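Local coordinates for endopolygalacturonase (Chondrostereum purpureum, PDB 1K5C), which probably cleaves the alpha-1,4 links between galacturonic acid units inside pectic polygalacturonan chains, as a family 28 glycoside hydrolase, at residues 209-214 with 239-244. Sequence-based numbering, arbitrary orientation. Where two conformers were deposited one is given.
Sequences SNVVIK and SGVTYD
Val211 and Val241 pair in parallel, as do Ser209 and Ser239 before them; the axes of strands 211-214 and 239-244 approach to 4.7 Å and run 10° from parallel. Ile213 N gives a straight bond (180°) to Thr242 O, 2.9 Å away, and Ile213 O accepts from Asp244 N. Earlier, the chain turns a corner at Asn210, matched by Gly240 with positive phi, where a side chain would strike the preceding carbonyl; Asn210 N still reaches Ser239 O at 3.1 Å.

Inward, Ile213 lies alongside Tyr243, with Ile213 CB 3.7 Å from Tyr243 CD1 and with CG1 and CG2 also close to the CD1-CE1 side of the ring, which Ile213 meets obliquely. Phe280 stacks on the same ring, continuing the row into the next coil. Outward, water 1 joins Val211 O to Thr242 OG1. Lys214 runs beside Asp244, CG anti to the backbone N in both, and a bend at chi4 (35°) brings Lys214 NZ within 3.0 Å of Asp244 OD1, a salt bridge whose hydrogen bond is weak; Gly283 N also serves OD1. A methionine in place of Lys214 would probably leave the Asp244 carboxylate without its nearby positive charge.

Successive coils of the right-handed parallel beta-helix are thus joined by backbone bonds, with an apolar interior and a charge pair at the partly exposed surface.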
loop_
_atom_site.group_PDB
_atom_site.type_symbol
_atom_site.label_atom_id
_atom_site.label_comp_id
_atom_site.label_asym_id
_atom_site.label_seq_id
_atom_site.Cartn_x
_atom_site.Cartn_y
_atom_site.Cartn_z
ATOM N N SER A 209 -4.416 10.745 8.684
ATOM C CA SER A 209 -4.856 10.769 10.074
ATOM C C SER A 209 -5.708 9.563 10.381
ATOM O O SER A 209 -6.386 8.996 9.520
ATOM C CB SER A 209 -5.638 12.050 10.366
ATOM O OG SER A 209 -6.676 12.260 9.410
ATOM N N ASN A 210 -5.713 9.195 11.680
ATOM C CA ASN A 210 -6.568 8.123 12.186
ATOM C C ASN A 210 -6.362 6.823 11.393
ATOM O O ASN A 210 -7.276 6.300 10.750
ATOM C CB ASN A 210 -8.046 8.561 12.239
ATOM C CG ASN A 210 -8.181 9.694 13.244
ATOM O OD1 ASN A 210 -8.720 10.779 12.878
ATOM N ND2 ASN A 210 -7.777 9.499 14.416
ATOM N N VAL A 211 -5.146 6.317 11.509
ATOM C CA VAL A 211 -4.697 5.075 10.839
ATOM C C VAL A 211 -4.562 4.023 11.929
ATOM O O VAL A 211 -3.960 4.250 12.981
ATOM C CB VAL A 211 -3.357 5.305 10.136
ATOM C CG1 VAL A 211 -2.785 3.980 9.633
ATOM C CG2 VAL A 211 -3.473 6.304 8.990
ATOM N N VAL A 212 -5.094 2.827 11.634
ATOM C CA VAL A 212 -4.902 1.641 12.492
ATOM C C VAL A 212 -4.225 0.566 11.649
ATOM O O VAL A 212 -4.746 0.167 10.599
ATOM C CB VAL A 212 -6.250 1.143 13.056
ATOM C CG1 VAL A 212 -6.043 -0.179 13.773
ATOM C CG2 VAL A 212 -6.825 2.201 14.017
ATOM N N ILE A 213 -3.063 0.120 12.120
ATOM C CA ILE A 213 -2.258 -0.930 11.488
ATOM C C ILE A 213 -2.259 -2.100 12.476
ATOM O O ILE A 213 -1.532 -2.029 13.497
ATOM C CB ILE A 213 -0.839 -0.406 11.171
ATOM C CG1 ILE A 213 -0.848 0.768 10.282
ATOM C CG2 ILE A 213 0.053 -1.538 10.661
ATOM C CD1 ILE A 213 -1.357 0.667 8.972
ATOM N N LYS A 214 -3.097 -3.099 12.229
ATOM C CA LYS A 214 -3.397 -4.084 13.288
ATOM C C LYS A 214 -3.320 -5.515 12.745
ATOM O O LYS A 214 -3.911 -5.835 11.724
ATOM C CB LYS A 214 -4.787 -3.854 13.863
ATOM C CG LYS A 214 -5.187 -4.797 14.992
ATOM C CD LYS A 214 -6.469 -4.348 15.678
ATOM C CE LYS A 214 -6.926 -5.276 16.828
ATOM N NZ LYS A 214 -5.899 -5.966 17.727
ATOM N N SER A 239 -1.119 12.273 11.713
ATOM C CA SER A 239 -1.579 12.397 13.107
ATOM C C SER A 239 -2.510 11.260 13.462
ATOM O O SER A 239 -3.523 11.052 12.800
ATOM C CB SER A 239 -2.286 13.723 13.292
ATOM O OG SER A 239 -2.637 13.964 14.636
ATOM N N GLY A 240 -2.211 10.583 14.574
ATOM C CA GLY A 240 -3.141 9.556 15.085
ATOM C C GLY A 240 -2.906 8.222 14.351
ATOM O O GLY A 240 -3.694 7.856 13.476
ATOM N N VAL A 241 -1.807 7.555 14.670
ATOM C CA VAL A 241 -1.448 6.273 14.100
ATOM C C VAL A 241 -1.294 5.275 15.217
ATOM O O VAL A 241 -0.582 5.546 16.185
ATOM C CB VAL A 241 -0.114 6.392 13.305
ATOM C CG1 VAL A 241 0.248 5.014 12.693
ATOM C CG2 VAL A 241 -0.190 7.489 12.227
ATOM N N THR A 242 -1.964 4.137 15.086
ATOM C CA THR A 242 -1.856 3.062 16.097
ATOM C C THR A 242 -1.386 1.780 15.429
ATOM O O THR A 242 -2.073 1.283 14.532
ATOM C CB THR A 242 -3.219 2.838 16.783
ATOM O OG1 THR A 242 -3.678 4.076 17.313
ATOM C CG2 THR A 242 -3.089 1.795 17.893
ATOM N N TYR A 243 -0.281 1.279 15.907
ATOM C CA TYR A 243 0.236 -0.051 15.538
ATOM C C TYR A 243 -0.131 -1.017 16.667
ATOM O O TYR A 243 0.188 -0.759 17.832
ATOM C CB TYR A 243 1.778 -0.004 15.405
ATOM C CG TYR A 243 2.262 0.907 14.321
ATOM C CD1 TYR A 243 2.285 0.517 12.995
ATOM C CD2 TYR A 243 2.700 2.199 14.621
ATOM C CE1 TYR A 243 2.732 1.349 11.976
ATOM C CE2 TYR A 243 3.167 3.054 13.626
ATOM C CZ TYR A 243 3.189 2.618 12.316
ATOM O OH TYR A 243 3.620 3.506 11.351
ATOM N N ASP A 244 -0.810 -2.108 16.298
ATOM C CA ASP A 244 -1.393 -3.035 17.299
ATOM C C ASP A 244 -1.229 -4.431 16.765
ATOM O O ASP A 244 -1.661 -4.717 15.644
ATOM C CB ASP A 244 -2.843 -2.603 17.450
ATOM C CG ASP A 244 -3.682 -3.366 18.441
ATOM O OD1 ASP A 244 -3.436 -4.568 18.664
ATOM O OD2 ASP A 244 -4.609 -2.671 19.004
HETATM O O HOH W 1 -5.222 5.426 15.265
HETATM O O HOH W 2 -6.727 -3.708 20.258
#